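Local structure of STBB protein (Escherichia coli, 2JD3) at residues 20-24 / 62-67. The protein probably binds the plasmid centromere parC as a ribbon-helix-helix dimer and links it to actin-like ParM filaments during plasmid segregation. Sequence-based numbering, arbitrary orientation.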
loop_
_atom_site.group_PDB
_atom_site.type_symbol
_atom_site.label_atom_id
_atom_site.label_comp_id
_atom_site.label_asym_id
_atom_site.label_seq_id
_atom_site.Cartn_x
_atom_site.Cartn_y
_atom_site.Cartn_z
ATOM N N ALA A 20 -12.154 -6.563 6.180
ATOM C CA ALA A 20 -10.961 -5.758 5.967
ATOM C C ALA A 20 -10.791 -4.684 7.026
ATOM O O ALA A 20 -9.748 -4.618 7.665
ATOM C CB ALA A 20 -10.996 -5.130 4.583
ATOM N N ASP A 21 -11.805 -3.847 7.221
ATOM C CA ASP A 21 -11.693 -2.788 8.222
ATOM C C ASP A 21 -11.399 -3.359 9.604
ATOM O O ASP A 21 -10.585 -2.816 10.354
ATOM C CB ASP A 21 -12.970 -1.948 8.276
ATOM C CG ASP A 21 -13.308 -1.323 6.943
ATOM O OD1 ASP A 21 -13.457 -0.083 6.879
ATOM O OD2 ASP A 21 -13.424 -2.077 5.954
ATOM N N PHE A 22 -12.051 -4.463 9.941
ATOM C CA PHE A 22 -11.831 -5.064 11.244
ATOM C C PHE A 22 -10.415 -5.598 11.368
ATOM O O PHE A 22 -9.772 -5.426 12.392
ATOM C CB PHE A 22 -12.820 -6.200 11.497
ATOM C CG PHE A 22 -12.796 -6.705 12.909
ATOM C CD1 PHE A 22 -13.328 -5.933 13.944
ATOM C CD2 PHE A 22 -12.201 -7.924 13.218
ATOM C CE1 PHE A 22 -13.263 -6.365 15.264
ATOM C CE2 PHE A 22 -12.130 -8.367 14.534
ATOM C CZ PHE A 22 -12.661 -7.588 15.560
ATOM N N GLN A 23 -9.929 -6.255 10.329
ATOM C CA GLN A 23 -8.583 -6.804 10.369
ATOM C C GLN A 23 -7.564 -5.669 10.515
ATOM O O GLN A 23 -6.491 -5.855 11.098
ATOM C CB GLN A 23 -8.321 -7.636 9.107
ATOM C CG GLN A 23 -6.910 -8.136 8.983
ATOM C CD GLN A 23 -6.742 -9.183 7.892
ATOM O OE1 GLN A 23 -5.633 -9.383 7.376
ATOM N NE2 GLN A 23 -7.837 -9.872 7.545
ATOM N N THR A 24 -7.917 -4.489 10.002
ATOM C CA THR A 24 -7.052 -3.316 10.078
ATOM C C THR A 24 -7.039 -2.778 11.504
ATOM O O THR A 24 -5.992 -2.378 12.004
ATOM C CB THR A 24 -7.525 -2.207 9.119
ATOM O OG1 THR A 24 -7.573 -2.728 7.792
ATOM C CG2 THR A 24 -6.570 -1.038 9.132
ATOM N N THR A 62 -7.756 -3.637 -0.554
ATOM C CA THR A 62 -8.698 -3.583 0.554
ATOM C C THR A 62 -9.667 -4.737 0.423
ATOM O O THR A 62 -9.879 -5.493 1.368
ATOM C CB THR A 62 -9.504 -2.287 0.568
ATOM O OG1 THR A 62 -8.647 -1.196 0.901
ATOM C CG2 THR A 62 -10.606 -2.375 1.590
ATOM N N ALA A 63 -10.237 -4.874 -0.769
ATOM C CA ALA A 63 -11.201 -5.918 -1.060
ATOM C C ALA A 63 -10.681 -7.345 -0.807
ATOM O O ALA A 63 -11.372 -8.160 -0.199
ATOM C CB ALA A 63 -11.679 -5.769 -2.501
ATOM N N ILE A 64 -9.467 -7.647 -1.251
ATOM C CA ILE A 64 -8.918 -8.988 -1.064
ATOM C C ILE A 64 -8.455 -9.289 0.368
ATOM O O ILE A 64 -8.425 -10.452 0.784
ATOM C CB ILE A 64 -7.728 -9.236 -2.028
ATOM C CG1 ILE A 64 -7.633 -10.723 -2.369
ATOM C CG2 ILE A 64 -6.425 -8.791 -1.389
ATOM C CD1 ILE A 64 -6.613 -11.040 -3.455
ATOM N N LEU A 65 -8.115 -8.239 1.113
ATOM C CA LEU A 65 -7.616 -8.358 2.485
ATOM C C LEU A 65 -8.265 -9.424 3.372
ATOM O O LEU A 65 -9.462 -9.389 3.628
ATOM C CB LEU A 65 -7.725 -7.008 3.191
ATOM C CG LEU A 65 -6.655 -6.660 4.233
ATOM C CD1 LEU A 65 -7.336 -6.252 5.513
ATOM C CD2 LEU A 65 -5.706 -7.820 4.456
ATOM N N SER A 66 -7.447 -10.357 3.849
ATOM C CA SER A 66 -7.893 -11.439 4.721
ATOM C C SER A 66 -6.676 -11.876 5.523
ATOM O O SER A 66 -5.576 -11.379 5.301
ATOM C CB SER A 66 -8.383 -12.622 3.895
ATOM O OG SER A 66 -7.291 -13.301 3.295
ATOM N N GLU A 67 -6.856 -12.816 6.442
ATOM C CA GLU A 67 -5.734 -13.287 7.246
ATOM C C GLU A 67 -4.718 -14.064 6.436
ATOM O O GLU A 67 -3.703 -14.493 6.959
ATOM C CB GLU A 67 -6.228 -14.168 8.385
ATOM C CG GLU A 67 -6.917 -13.406 9.501
ATOM C CD GLU A 67 -7.531 -14.343 10.526
ATOM O OE1 GLU A 67 -8.438 -15.126 10.149
ATOM O OE2 GLU A 67 -7.104 -14.300 11.705
#
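L65 lies against A20 and Q23 where the first helix of the ribbon-helix-helix fold, 19-29, meets the end of helix 56-64, which follows the two helices of that motif. L65 is the first residue beyond helix 56-64 to depart from helical backbone angles, and its side chain is directed at helix 19-29. One branch, CD1, settles on the backbone of A20, 3.6 Å from A20 O, and is also 3.9 Å from A20 CB. The same methyl meets the aliphatic start of Q23, with L65 CD1 4.0 Å from Q23 CG. Q23 approaches from the opposite direction: with CG anti to its backbone N (chi1 174°) and the chain extended beyond, it runs past L65 and lays its amide beside the S66-E67 backbone. The other branch, L65 CD2, approaches the amide end of Q23. At the other end of the contact, A20 CB rests 3.4 Å from T62 O, in the last turn of helix 56-64.

The second subunit packs against this contact: its I45 on T24 and T62, its Q52 on Q23. T62 OG1 is hydrogen-bonded to P58 O in its own helix and to N42 ND2 of the second subunit. A20 O, the atom L65 CD1 approaches, accepts two hydrogen bonds from T24, one from its backbone N and one from OG1; the hydroxyl sits 2.9 Å from A20 O, 41° out of the carbonyl plane.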